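Local coordinates for protein glutaredoxin (Chlorella sorokiniana, PDB 4I2U) that binds glutathione and probably reduces disulfides and glutathione-mixed disulfides as a thioredoxin-fold glutaredoxin, contributing to cell redox balance, at residues 14-19 with 103-108; 33-38 with 74-79; 47-52 with 57-62; 79-84 with 88-93. All coordinates share one frame; numbering follows the deposited sequence.

Contact 1: residues 14-19 with 103-108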
loop_
_atom_site.group_PDB
_atom_site.type_symbol
_atom_site.label_atom_id
_atom_site.label_comp_id
_atom_site.label_asym_id
_atom_site.label_seq_id
_atom_site.Cartn_x
_atom_site.Cartn_y
_atom_site.Cartn_z
ATOM N N GLY A 14 -9.465 7.449 -0.782
ATOM C CA GLY A 14 -10.563 6.924 -1.571
ATOM C C GLY A 14 -10.539 5.422 -1.766
ATOM O O GLY A 14 -11.490 4.876 -2.298
ATOM N N ASN A 15 -9.466 4.758 -1.336
ATOM C CA ASN A 15 -9.312 3.316 -1.492
ATOM C C ASN A 15 -8.747 2.763 -0.213
ATOM O O ASN A 15 -7.784 3.309 0.304
ATOM C CB ASN A 15 -8.365 3.004 -2.636
ATOM C CG ASN A 15 -8.831 3.578 -3.934
ATOM O OD1 ASN A 15 -9.666 2.980 -4.614
ATOM N ND2 ASN A 15 -8.342 4.757 -4.277
ATOM N N LYS A 16 -9.324 1.690 0.303
ATOM C CA LYS A 16 -8.946 1.181 1.609
ATOM C C LYS A 16 -7.571 0.533 1.661
ATOM O O LYS A 16 -6.946 0.537 2.701
ATOM C CB LYS A 16 -9.995 0.173 2.085
ATOM C CG LYS A 16 -11.364 0.765 2.350
ATOM C CD LYS A 16 -11.316 1.711 3.521
ATOM C CE LYS A 16 -12.690 2.243 3.862
ATOM N NZ LYS A 16 -12.903 2.313 5.330
ATOM N N VAL A 17 -7.122 -0.093 0.580
ATOM C CA VAL A 17 -5.854 -0.805 0.586
ATOM C C VAL A 17 -5.073 -0.341 -0.617
ATOM O O VAL A 17 -5.469 -0.603 -1.762
ATOM C CB VAL A 17 -6.056 -2.328 0.556
ATOM C CG1 VAL A 17 -4.719 -3.016 0.563
ATOM C CG2 VAL A 17 -6.893 -2.758 1.742
ATOM N N VAL A 18 -3.994 0.395 -0.369
ATOM C CA VAL A 18 -3.191 0.975 -1.433
ATOM C C VAL A 18 -1.738 0.567 -1.289
ATOM O O VAL A 18 -1.174 0.622 -0.191
ATOM C CB VAL A 18 -3.296 2.522 -1.408
ATOM C CG1 VAL A 18 -2.417 3.156 -2.476
ATOM C CG2 VAL A 18 -4.744 2.955 -1.594
ATOM N N ILE A 19 -1.114 0.185 -2.389
ATOM C CA ILE A 19 0.310 -0.093 -2.392
ATOM C C ILE A 19 0.943 0.675 -3.545
ATOM O O ILE A 19 0.614 0.441 -4.718
ATOM C CB ILE A 19 0.609 -1.607 -2.429
ATOM C CG1 ILE A 19 2.117 -1.827 -2.448
ATOM C CG2 ILE A 19 -0.092 -2.325 -3.600
ATOM C CD1 ILE A 19 2.521 -3.258 -2.114
ATOM N N ALA A 103 -10.934 -1.486 8.933
ATOM C CA ALA A 103 -11.188 -0.707 7.729
ATOM C C ALA A 103 -12.430 -1.177 6.987
ATOM O O ALA A 103 -12.860 -0.537 6.030
ATOM C CB ALA A 103 -9.970 -0.761 6.810
ATOM N N GLY A 104 -13.008 -2.293 7.421
ATOM C CA GLY A 104 -14.237 -2.795 6.840
ATOM C C GLY A 104 -14.077 -3.625 5.579
ATOM O O GLY A 104 -15.048 -3.847 4.860
ATOM N N VAL A 105 -12.870 -4.097 5.302
ATOM C CA VAL A 105 -12.612 -4.840 4.078
ATOM C C VAL A 105 -12.241 -6.293 4.326
ATOM O O VAL A 105 -11.884 -7.016 3.388
ATOM C CB VAL A 105 -11.507 -4.163 3.203
ATOM C CG1 VAL A 105 -11.940 -2.777 2.785
ATOM C CG2 VAL A 105 -10.157 -4.132 3.915
ATOM N N LEU A 106 -12.331 -6.719 5.584
ATOM C CA LEU A 106 -12.078 -8.107 5.946
ATOM C C LEU A 106 -13.073 -8.509 7.002
ATOM O O LEU A 106 -13.241 -7.806 8.001
ATOM C CB LEU A 106 -10.639 -8.264 6.454
ATOM C CG LEU A 106 -10.195 -9.630 6.976
ATOM C CD1 LEU A 106 -10.305 -10.688 5.879
ATOM C CD2 LEU A 106 -8.771 -9.557 7.497
ATOM N N LEU A 107 -13.743 -9.633 6.783
ATOM C CA LEU A 107 -14.611 -10.236 7.782
ATOM C C LEU A 107 -13.856 -11.203 8.675
ATOM O O LEU A 107 -12.846 -11.781 8.271
ATOM C CB LEU A 107 -15.716 -11.039 7.087
ATOM C CG LEU A 107 -16.593 -10.262 6.114
ATOM C CD1 LEU A 107 -17.525 -11.211 5.363
ATOM C CD2 LEU A 107 -17.386 -9.205 6.847
ATOM N N GLU A 108 -14.369 -11.414 9.886
ATOM C CA GLU A 108 -13.950 -12.541 10.696
ATOM C C GLU A 108 -14.446 -13.815 10.012
ATOM O O GLU A 108 -15.530 -13.825 9.434
ATOM C CB GLU A 108 -14.532 -12.435 12.110
ATOM C CG GLU A 108 -14.234 -11.112 12.796
ATOM C CD GLU A 108 -13.951 -11.268 14.283
ATOM O OE1 GLU A 108 -13.234 -12.224 14.657
ATOM O OE2 GLU A 108 -14.446 -10.436 15.075
#
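The Schellman motif that ends helix 95-102 brings Ala103 and Val105 against Lys16 and Val17, at the start of central strand 17-21 of the thioredoxin fold. The strand entrance is thereby joined to the tail that leaves the last helix. Gly104 makes the reversal with a positive phi of 83°, where a side chain would run into the preceding carbonyl oxygen. Beside this turn the carbonyl of Ala103 is available to Lys16, whose NZ donates to Ala103 O at 2.9 Å. The ammonium approaches well off the line of the C=O bond, at 134°, and is tilted moderately out of the carbonyl plane. Lys16 reaches it by a chain bent at chi2 (-66°) and again at chi4, which carries CD and CE past Ala103 O before NZ arrives. Asp77 OD2 offers the same ammonium a second, long and weak ion pair. At its root the lysine is purely apolar: CB lies 3.6 Å from Val105 CG1, and CG is equally near that methyl. The other branch of Val105 turns to the strand, its CG2 standing 4.2 Å from Val17 CG2 in a looser apolar touch. Val17 and Val105 both also rest on Leu100 of helix 95-102, and Val17 reaches Ile76 as well. Lys16 CD passes Ala103 CB at 4.3 Å.

Contact 2: residues 33-38 with 74-79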
loop_
_atom_site.group_PDB
_atom_site.type_symbol
_atom_site.label_atom_id
_atom_site.label_comp_id
_atom_site.label_asym_id
_atom_site.label_seq_id
_atom_site.Cartn_x
_atom_site.Cartn_y
_atom_site.Cartn_z
ATOM N N ARG A 33 1.715 -10.023 -2.156
ATOM C CA ARG A 33 1.371 -11.387 -1.768
ATOM C C ARG A 33 0.857 -11.451 -0.347
ATOM O O ARG A 33 -0.056 -12.221 -0.041
ATOM C CB ARG A 33 2.560 -12.323 -1.983
ATOM C CG ARG A 33 2.826 -12.605 -3.462
ATOM C CD ARG A 33 4.135 -13.372 -3.695
ATOM N NE ARG A 33 4.281 -13.768 -5.097
ATOM C CZ ARG A 33 5.424 -14.152 -5.667
ATOM N NH1 ARG A 33 6.550 -14.195 -4.962
ATOM N NH2 ARG A 33 5.436 -14.493 -6.956
ATOM N N ALA A 34 1.410 -10.634 0.537
ATOM C CA ALA A 34 0.922 -10.579 1.908
ATOM C C ALA A 34 -0.531 -10.109 1.963
ATOM O O ALA A 34 -1.368 -10.708 2.642
ATOM C CB ALA A 34 1.806 -9.667 2.739
ATOM N N LEU A 35 -0.844 -9.033 1.258
ATOM C CA LEU A 35 -2.201 -8.516 1.220
ATOM C C LEU A 35 -3.171 -9.511 0.566
ATOM O O LEU A 35 -4.326 -9.633 0.992
ATOM C CB LEU A 35 -2.231 -7.189 0.458
ATOM C CG LEU A 35 -1.487 -6.037 1.150
ATOM C CD1 LEU A 35 -1.237 -4.928 0.169
ATOM C CD2 LEU A 35 -2.283 -5.536 2.341
ATOM N N GLU A 36 -2.697 -10.257 -0.428
ATOM C CA GLU A 36 -3.548 -11.173 -1.179
ATOM C C GLU A 36 -3.928 -12.395 -0.381
ATOM O O GLU A 36 -4.814 -13.136 -0.801
ATOM C CB GLU A 36 -2.867 -11.587 -2.478
ATOM C CG GLU A 36 -2.839 -10.475 -3.525
ATOM C CD GLU A 36 -1.838 -10.706 -4.638
ATOM O OE1 GLU A 36 -1.288 -11.820 -4.737
ATOM O OE2 GLU A 36 -1.603 -9.756 -5.406
ATOM N N LYS A 37 -3.313 -12.613 0.774
ATOM C CA LYS A 37 -3.771 -13.669 1.671
ATOM C C LYS A 37 -5.172 -13.356 2.178
ATOM O O LYS A 37 -5.915 -14.260 2.549
ATOM C CB LYS A 37 -2.841 -13.801 2.870
ATOM C CG LYS A 37 -1.431 -14.231 2.552
ATOM C CD LYS A 37 -0.559 -14.126 3.797
ATOM C CE LYS A 37 0.863 -14.595 3.543
ATOM N NZ LYS A 37 0.976 -16.079 3.518
ATOM N N PHE A 38 -5.528 -12.079 2.228
ATOM C CA PHE A 38 -6.765 -11.646 2.877
ATOM C C PHE A 38 -7.769 -11.018 1.947
ATOM O O PHE A 38 -8.972 -11.044 2.245
ATOM C CB PHE A 38 -6.429 -10.663 3.997
ATOM C CG PHE A 38 -5.395 -11.184 4.939
ATOM C CD1 PHE A 38 -5.689 -12.257 5.751
ATOM C CD2 PHE A 38 -4.124 -10.653 4.972
ATOM C CE1 PHE A 38 -4.750 -12.773 6.611
ATOM C CE2 PHE A 38 -3.173 -11.165 5.842
ATOM C CZ PHE A 38 -3.486 -12.227 6.658
ATOM N N VAL A 74 2.824 1.199 1.650
ATOM C CA VAL A 74 1.512 0.569 1.817
ATOM C C VAL A 74 0.669 1.367 2.805
ATOM O O VAL A 74 1.151 1.774 3.879
ATOM C CB VAL A 74 1.680 -0.872 2.300
ATOM C CG1 VAL A 74 0.351 -1.567 2.432
ATOM C CG2 VAL A 74 2.600 -1.639 1.341
ATOM N N PHE A 75 -0.594 1.576 2.432
ATOM C CA PHE A 75 -1.542 2.350 3.231
ATOM C C PHE A 75 -2.832 1.558 3.423
ATOM O O PHE A 75 -3.387 1.007 2.456
ATOM C CB PHE A 75 -1.897 3.660 2.541
ATOM C CG PHE A 75 -0.761 4.610 2.380
ATOM C CD1 PHE A 75 0.174 4.449 1.375
ATOM C CD2 PHE A 75 -0.664 5.707 3.216
ATOM C CE1 PHE A 75 1.191 5.364 1.215
ATOM C CE2 PHE A 75 0.361 6.618 3.061
ATOM C CZ PHE A 75 1.280 6.456 2.053
ATOM N N ILE A 76 -3.305 1.475 4.667
ATOM C CA ILE A 76 -4.568 0.829 4.989
ATOM C C ILE A 76 -5.486 1.904 5.551
ATOM O O ILE A 76 -5.203 2.503 6.590
ATOM C CB ILE A 76 -4.385 -0.278 6.045
ATOM C CG1 ILE A 76 -3.305 -1.290 5.637
ATOM C CG2 ILE A 76 -5.716 -0.958 6.303
ATOM C CD1 ILE A 76 -3.544 -2.002 4.310
ATOM N N ASP A 77 -6.567 2.178 4.847
ATOM C CA ASP A 77 -7.523 3.217 5.231
ATOM C C ASP A 77 -6.821 4.552 5.483
ATOM O O ASP A 77 -7.164 5.302 6.403
ATOM C CB ASP A 77 -8.324 2.783 6.460
ATOM C CG ASP A 77 -9.755 3.319 6.468
ATOM O OD1 ASP A 77 -10.126 4.086 5.549
ATOM O OD2 ASP A 77 -10.475 2.954 7.408
ATOM N N GLY A 78 -5.840 4.861 4.652
ATOM C CA GLY A 78 -5.111 6.115 4.748
ATOM C C GLY A 78 -3.892 6.085 5.650
ATOM O O GLY A 78 -3.090 7.026 5.617
ATOM N N GLN A 79 -3.716 5.018 6.429
ATOM C CA GLN A 79 -2.609 4.915 7.364
ATOM C C GLN A 79 -1.412 4.223 6.736
ATOM O O GLN A 79 -1.493 3.047 6.340
ATOM C CB GLN A 79 -3.044 4.147 8.606
ATOM C CG GLN A 79 -1.942 4.041 9.621
ATOM C CD GLN A 79 -2.359 3.321 10.878
ATOM O OE1 GLN A 79 -3.462 2.763 10.975
ATOM N NE2 GLN A 79 -1.488 3.351 11.874
#
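Leu35 uses its two methyls on two different strand residues: CD1 lies 4.4 Å from Val74 CG1, and CD2 lies 4.2 Å from Ile76 CD1. Both touches are loose, apolar and buried. Val74 and Ile76, two residues apart on strand 73-76, present their side chains on the same side of the sheet, and the forked end of Leu35 spans them. Ile76 meets Leu35 CD2 through a chain bent at chi2 (-58°). In the thioredoxin fold this is helix 26-36, at whose start lies a CxxC sequence of thioredoxin type, packing on the central sheet. Around this core, Leu96 and Ile44 also touch Leu35, Leu100 touches Ile76, and Thr87 touches Val74. Farther out, a type I' turn makes a tight hairpin after the strand. Ile76 N donates to Gln79 O at 2.9 Å, and Gln79 N returns a bond of the same length to Ile76 O. Gly78 sits in this turn with positive phi, and its O lies in plane at the edge of the Phe75 ring. That ring belongs to the other side of the sheet, where it packs on Leu62, Leu65 and Thr66 of helix 55-66.

Contact 3: residues 47-52 with 57-62. With GSH (glutathione), chain B.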
loop_
_atom_site.group_PDB
_atom_site.type_symbol
_atom_site.label_atom_id
_atom_site.label_comp_id
_atom_site.label_asym_id
_atom_site.label_seq_id
_atom_site.Cartn_x
_atom_site.Cartn_y
_atom_site.Cartn_z
ATOM N N ILE A 47 -0.460 1.040 -7.378
ATOM C CA ILE A 47 -0.087 2.153 -8.244
ATOM C C ILE A 47 1.375 1.922 -8.641
ATOM O O ILE A 47 2.260 1.998 -7.784
ATOM C CB ILE A 47 -0.249 3.515 -7.525
ATOM C CG1 ILE A 47 -1.658 3.717 -6.932
ATOM C CG2 ILE A 47 0.150 4.646 -8.468
ATOM C CD1 ILE A 47 -2.793 3.663 -7.934
ATOM N N GLU A 48 1.610 1.593 -9.911
ATOM C CA GLU A 48 2.946 1.246 -10.386
ATOM C C GLU A 48 3.692 2.488 -10.835
ATOM O O GLU A 48 3.411 3.057 -11.899
ATOM C CB GLU A 48 2.893 0.223 -11.512
ATOM C CG GLU A 48 2.151 -1.062 -11.151
ATOM C CD GLU A 48 2.755 -1.869 -10.005
ATOM O OE1 GLU A 48 3.893 -1.645 -9.582
ATOM O OE2 GLU A 48 2.050 -2.793 -9.534
ATOM N N LEU A 49 4.689 2.868 -10.067
ATOM C CA LEU A 49 5.422 4.107 -10.265
ATOM C C LEU A 49 6.504 3.994 -11.331
ATOM O O LEU A 49 7.071 5.014 -11.723
ATOM C CB LEU A 49 6.016 4.567 -8.938
ATOM C CG LEU A 49 4.978 4.769 -7.840
ATOM C CD1 LEU A 49 5.619 5.316 -6.580
ATOM C CD2 LEU A 49 3.867 5.677 -8.283
ATOM N N ASP A 50 6.808 2.785 -11.801
ATOM C CA ASP A 50 7.616 2.621 -12.995
ATOM C C ASP A 50 6.771 2.728 -14.278
ATOM O O ASP A 50 7.318 2.927 -15.363
ATOM C CB ASP A 50 8.408 1.312 -12.944
ATOM C CG ASP A 50 7.529 0.070 -12.867
ATOM O OD1 ASP A 50 6.571 0.046 -12.076
ATOM O OD2 ASP A 50 7.807 -0.921 -13.582
ATOM N N GLY A 51 5.448 2.623 -14.152
ATOM C CA GLY A 51 4.541 2.818 -15.278
ATOM C C GLY A 51 4.115 4.272 -15.414
ATOM O O GLY A 51 4.119 4.825 -16.515
ATOM N N ARG A 52 3.732 4.889 -14.304
ATOM C CA ARG A 52 3.392 6.309 -14.300
ATOM C C ARG A 52 4.575 7.150 -14.710
ATOM O O ARG A 52 5.670 7.011 -14.141
ATOM C CB ARG A 52 2.921 6.753 -12.918
ATOM C CG ARG A 52 1.561 6.199 -12.571
ATOM C CD ARG A 52 0.953 6.878 -11.389
ATOM N NE ARG A 52 0.751 8.311 -11.607
ATOM C CZ ARG A 52 -0.428 8.930 -11.583
ATOM N NH1 ARG A 52 -1.559 8.265 -11.375
ATOM N NH2 ARG A 52 -0.480 10.234 -11.773
ATOM N N ALA A 57 7.968 11.975 -9.068
ATOM C CA ALA A 57 7.295 13.025 -8.305
ATOM C C ALA A 57 6.423 12.421 -7.213
ATOM O O ALA A 57 6.277 12.979 -6.118
ATOM C CB ALA A 57 6.458 13.910 -9.214
ATOM N N ILE A 58 5.780 11.306 -7.516
ATOM C CA ILE A 58 4.979 10.623 -6.516
ATOM C C ILE A 58 5.865 10.086 -5.399
ATOM O O ILE A 58 5.539 10.217 -4.218
ATOM C CB ILE A 58 4.123 9.511 -7.158
ATOM C CG1 ILE A 58 3.039 10.158 -8.027
ATOM C CG2 ILE A 58 3.496 8.617 -6.099
ATOM C CD1 ILE A 58 2.350 9.212 -8.941
ATOM N N GLN A 59 7.008 9.513 -5.748
ATOM C CA GLN A 59 7.940 9.070 -4.720
ATOM C C GLN A 59 8.423 10.226 -3.864
ATOM O O GLN A 59 8.587 10.059 -2.660
ATOM C CB GLN A 59 9.142 8.365 -5.324
ATOM C CG GLN A 59 8.801 7.015 -5.939
ATOM C CD GLN A 59 10.040 6.275 -6.411
ATOM O OE1 GLN A 59 10.413 6.329 -7.583
ATOM N NE2 GLN A 59 10.712 5.601 -5.488
ATOM N N ASP A 60 8.662 11.381 -4.479
ATOM C CA ASP A 60 9.055 12.574 -3.733
ATOM C C ASP A 60 7.995 12.949 -2.705
ATOM O O ASP A 60 8.323 13.266 -1.561
ATOM C CB ASP A 60 9.256 13.753 -4.688
ATOM C CG ASP A 60 10.517 13.666 -5.496
ATOM O OD1 ASP A 60 11.414 12.871 -5.144
ATOM O OD2 ASP A 60 10.603 14.446 -6.476
ATOM N N TYR A 61 6.726 12.927 -3.086
ATOM C CA TYR A 61 5.696 13.231 -2.117
ATOM C C TYR A 61 5.625 12.143 -1.062
ATOM O O TYR A 61 5.391 12.427 0.114
ATOM C CB TYR A 61 4.334 13.435 -2.769
ATOM C CG TYR A 61 3.280 13.724 -1.730
ATOM C CD1 TYR A 61 3.378 14.827 -0.887
ATOM C CD2 TYR A 61 2.212 12.861 -1.559
ATOM C CE1 TYR A 61 2.406 15.065 0.094
ATOM C CE2 TYR A 61 1.244 13.086 -0.588
ATOM C CZ TYR A 61 1.345 14.192 0.234
ATOM O OH TYR A 61 0.375 14.459 1.192
ATOM N N LEU A 62 5.774 10.878 -1.449
ATOM C CA LEU A 62 5.795 9.814 -0.454
ATOM C C LEU A 62 6.906 10.002 0.581
ATOM O O LEU A 62 6.731 9.659 1.759
ATOM C CB LEU A 62 5.869 8.434 -1.129
ATOM C CG LEU A 62 4.576 8.038 -1.863
ATOM C CD1 LEU A 62 4.813 6.889 -2.831
ATOM C CD2 LEU A 62 3.481 7.670 -0.851
HETATM N N1 GSH B . 13.244 -3.005 3.075
HETATM C CA1 GSH B . 12.467 -2.209 2.113
HETATM C C1 GSH B . 11.061 -2.748 2.141
HETATM O O11 GSH B . 10.820 -3.699 2.909
HETATM O O12 GSH B . 10.163 -2.224 1.433
HETATM C CB1 GSH B . 13.154 -2.300 0.752
HETATM C CG1 GSH B . 12.498 -1.431 -0.316
HETATM C CD1 GSH B . 13.482 -1.047 -1.407
HETATM O OE1 GSH B . 14.635 -0.689 -1.149
HETATM N N2 GSH B . 13.032 -1.069 -2.648
HETATM C CA2 GSH B . 13.845 -0.608 -3.778
HETATM C C2 GSH B . 13.656 0.865 -4.059
HETATM O O2 GSH B . 12.704 1.479 -3.604
HETATM C CB2 GSH B . 13.528 -1.431 -5.027
HETATM S SG2 GSH B . 14.100 -3.147 -4.879
HETATM N N3 GSH B . 14.594 1.463 -4.781
HETATM C CA3 GSH B . 14.580 2.892 -4.979
HETATM C C3 GSH B . 13.521 3.387 -5.933
HETATM O O31 GSH B . 12.888 2.600 -6.665
HETATM O O32 GSH B . 13.337 4.627 -5.927
HETATM O O HOH W 1 9.646 6.348 -10.334
#
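Leu49 and Ile58 form the tight part of this contact, with Leu49 CD2 set 3.7 Å from Ile58 CG2. The other leucine methyl, CD1, lies equally close to Gln59 CG and 4.1 Å from Leu62 CD1, so the fork rests on successive turns of helix 55-66. Arg52, partly exposed, is the open side and covers little area, yet its NE, salt-bridged to Asp54, comes 3.2 Å from Ile58 CD1, the nearest approach of the segments and short for nitrogen and methyl carbon. On the polar side a water donates to both Leu49 O (3.2 Å) and Gln59 OE1 (2.9 Å), linking the segments. The amide is further fixed by Lys22 NZ at OE1 and Arg69 O at NE2; with chi2 extended (-174°), NE2 donates nearly straight to O32 of the glutathione glycyl carboxylate at 2.8 Å. Replacing Gln59 by alanine removes the amide, which would probably leave O32 without this donor, the water and Lys22 NZ with one acceptor fewer, and a gap beside Leu49 CD1. Ile58 and Leu62 pack on Phe20 of strand 17-21, Ile58 also meets Val8 of helix 3-14, and strand 45-48 pairs alongside strand 17-21.

Contact 4: residues 79-84 with 88-93. With GSH (glutathione), chain B.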
loop_
_atom_site.group_PDB
_atom_site.type_symbol
_atom_site.label_atom_id
_atom_site.label_comp_id
_atom_site.label_asym_id
_atom_site.label_seq_id
_atom_site.Cartn_x
_atom_site.Cartn_y
_atom_site.Cartn_z
ATOM N N GLN A 79 -3.716 5.018 6.429
ATOM C CA GLN A 79 -2.609 4.915 7.364
ATOM C C GLN A 79 -1.412 4.223 6.736
ATOM O O GLN A 79 -1.493 3.047 6.340
ATOM C CB GLN A 79 -3.044 4.147 8.606
ATOM C CG GLN A 79 -1.942 4.041 9.621
ATOM C CD GLN A 79 -2.359 3.321 10.878
ATOM O OE1 GLN A 79 -3.462 2.763 10.975
ATOM N NE2 GLN A 79 -1.488 3.351 11.874
ATOM N N PHE A 80 -0.278 4.912 6.654
ATOM C CA PHE A 80 0.956 4.294 6.198
ATOM C C PHE A 80 1.413 3.217 7.163
ATOM O O PHE A 80 1.551 3.478 8.362
ATOM C CB PHE A 80 2.035 5.366 6.066
ATOM C CG PHE A 80 3.383 4.821 5.724
ATOM C CD1 PHE A 80 3.593 4.177 4.523
ATOM C CD2 PHE A 80 4.454 4.955 6.587
ATOM C CE1 PHE A 80 4.825 3.670 4.195
ATOM C CE2 PHE A 80 5.699 4.442 6.237
ATOM C CZ PHE A 80 5.863 3.802 5.052
ATOM N N ILE A 81 1.625 1.998 6.667
ATOM C CA ILE A 81 2.040 0.902 7.534
ATOM C C ILE A 81 3.453 0.404 7.255
ATOM O O ILE A 81 3.948 -0.478 7.959
ATOM C CB ILE A 81 1.058 -0.295 7.500
ATOM C CG1 ILE A 81 0.988 -0.938 6.120
ATOM C CG2 ILE A 81 -0.327 0.143 7.968
ATOM C CD1 ILE A 81 0.333 -2.328 6.134
ATOM N N GLY A 82 4.123 0.955 6.253
ATOM C CA GLY A 82 5.498 0.589 5.967
ATOM C C GLY A 82 5.706 0.057 4.573
ATOM O O GLY A 82 4.896 0.275 3.677
ATOM N N GLY A 83 6.845 -0.602 4.400
ATOM C CA GLY A 83 7.220 -1.189 3.129
ATOM C C GLY A 83 6.900 -2.665 3.030
ATOM O O GLY A 83 5.949 -3.163 3.665
ATOM N N GLY A 84 7.652 -3.382 2.207
ATOM C CA GLY A 84 7.328 -4.769 1.924
ATOM C C GLY A 84 7.601 -5.695 3.091
ATOM O O GLY A 84 6.756 -6.546 3.427
ATOM N N ASP A 88 4.636 -7.693 5.137
ATOM C CA ASP A 88 4.734 -9.130 5.325
ATOM C C ASP A 88 4.738 -9.506 6.808
ATOM O O ASP A 88 4.063 -10.449 7.223
ATOM C CB ASP A 88 5.998 -9.637 4.648
ATOM C CG ASP A 88 6.113 -11.124 4.700
ATOM O OD1 ASP A 88 5.372 -11.797 3.949
ATOM O OD2 ASP A 88 6.926 -11.612 5.516
ATOM N N ALA A 89 5.494 -8.775 7.614
ATOM C CA ALA A 89 5.536 -9.029 9.055
ATOM C C ALA A 89 4.173 -8.815 9.696
ATOM O O ALA A 89 3.738 -9.604 10.539
ATOM C CB ALA A 89 6.570 -8.142 9.703
ATOM N N LEU A 90 3.480 -7.757 9.299
ATOM C CA LEU A 90 2.150 -7.480 9.848
ATOM C C LEU A 90 1.125 -8.520 9.418
ATOM O O LEU A 90 0.218 -8.850 10.162
ATOM C CB LEU A 90 1.712 -6.079 9.429
ATOM C CG LEU A 90 2.535 -4.965 10.055
ATOM C CD1 LEU A 90 2.248 -3.688 9.278
ATOM C CD2 LEU A 90 2.238 -4.767 11.522
ATOM N N ALA A 91 1.273 -9.054 8.218
ATOM C CA ALA A 91 0.411 -10.134 7.782
ATOM C C ALA A 91 0.594 -11.338 8.684
ATOM O O ALA A 91 -0.369 -11.981 9.113
ATOM C CB ALA A 91 0.708 -10.498 6.335
ATOM N N ARG A 92 1.838 -11.659 8.979
ATOM C CA ARG A 92 2.143 -12.838 9.767
ATOM C C ARG A 92 1.754 -12.677 11.236
ATOM O O ARG A 92 1.422 -13.660 11.905
ATOM C CB ARG A 92 3.641 -13.121 9.669
ATOM C CG ARG A 92 4.145 -14.297 10.491
ATOM C CD ARG A 92 5.674 -14.434 10.425
ATOM N NE ARG A 92 6.346 -13.138 10.314
ATOM C CZ ARG A 92 7.578 -12.872 10.737
ATOM N NH1 ARG A 92 8.073 -11.659 10.576
ATOM N NH2 ARG A 92 8.321 -13.799 11.330
ATOM N N ASN A 93 1.851 -11.460 11.766
ATOM C CA ASN A 93 1.701 -11.303 13.210
ATOM C C ASN A 93 0.296 -10.945 13.678
ATOM O O ASN A 93 0.087 -10.809 14.879
ATOM C CB ASN A 93 2.758 -10.347 13.789
ATOM C CG ASN A 93 2.552 -8.904 13.398
ATOM O OD1 ASN A 93 1.467 -8.473 13.017
ATOM N ND2 ASN A 93 3.626 -8.128 13.497
HETATM N N1 GSH B . 13.244 -3.005 3.075
HETATM C CA1 GSH B . 12.467 -2.209 2.113
HETATM C C1 GSH B . 11.061 -2.748 2.141
HETATM O O11 GSH B . 10.820 -3.699 2.909
HETATM O O12 GSH B . 10.163 -2.224 1.433
HETATM C CB1 GSH B . 13.154 -2.300 0.752
HETATM C CG1 GSH B . 12.498 -1.431 -0.316
HETATM C CD1 GSH B . 13.482 -1.047 -1.407
HETATM O OE1 GSH B . 14.635 -0.689 -1.149
HETATM N N2 GSH B . 13.032 -1.069 -2.648
HETATM C CA2 GSH B . 13.845 -0.608 -3.778
HETATM C C2 GSH B . 13.656 0.865 -4.059
HETATM O O2 GSH B . 12.704 1.479 -3.604
HETATM C CB2 GSH B . 13.528 -1.431 -5.027
HETATM S SG2 GSH B . 14.100 -3.147 -4.879
HETATM N N3 GSH B . 14.594 1.463 -4.781
HETATM C CA3 GSH B . 14.580 2.892 -4.979
HETATM C C3 GSH B . 13.521 3.387 -5.933
HETATM O O31 GSH B . 12.888 2.600 -6.665
HETATM O O32 GSH B . 13.337 4.627 -5.927
#
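Next to the point where Ile81 leans on Leu90, the Phe80 ring receives the backbone N of Gly82 over the centre of one face, 3.4 Å above its plane, and meets the Phe75 ring with the two planes at about 55°. On the helix, the Arg92 guanidinium has Ala89 CA at its edge, in plane. Between the segments the apolar touch is carried by Leu90 CD1, which lies 3.9 Å from Ile81 CD1 and equally near Ile81 O. Ile81 has CG1 between its backbone N and carbonyl carbon (chi1 64°), a placement that turns CD1 to the leucine methyl; Leu96 touches both side chains from helix 95-102. The polar link is a helical bond: Asp88 N donates to Gly84 O at 3.0 Å, nearly straight at 168°. Just before the helix come two glycines. Gly82 has a positive phi, at which a side chain would hit the preceding carbonyl oxygen, and one on Gly83, the N-cap residue, would collide with glutathione O12. Asp86 OD2 accepts from Gly83 N. Gly84 N then donates to O12, on the alpha-carboxylate of the gamma-glutamyl residue, at 2.9 Å, and Asp85 N also binds glutathione. The strand-to-helix corner thus forms an anion site at the N-terminus of helix 84-93, whose dipole would probably attract the carboxylate, as in other glutathione-binding thioredoxin folds.

Overall arrangement
All four contacts reach the same mixed sheet. Contact 2 lies about 7 Å, centre to centre, from both contact 1 and contact 4: Val18 O probably bonds Phe75 N at 2.8 Å, and Val74 pairs with Ile81 and Gly82, so strand 73-76 connects the two. Contact 3 lies on the far side of the chain's centre, about 21 Å from contact 1 and 20 Å from contact 4, yet it meets contact 2 where Phe75 CZ touches Leu62 CD2 at 3.8 Å. Contacts 3 and 4 do not touch; glutathione spans them, its glycyl end held at 57-62 and its glutamyl end at 79-84. Val74 of contact 2 stays about 8 Å from the ligand, measured from its side chain.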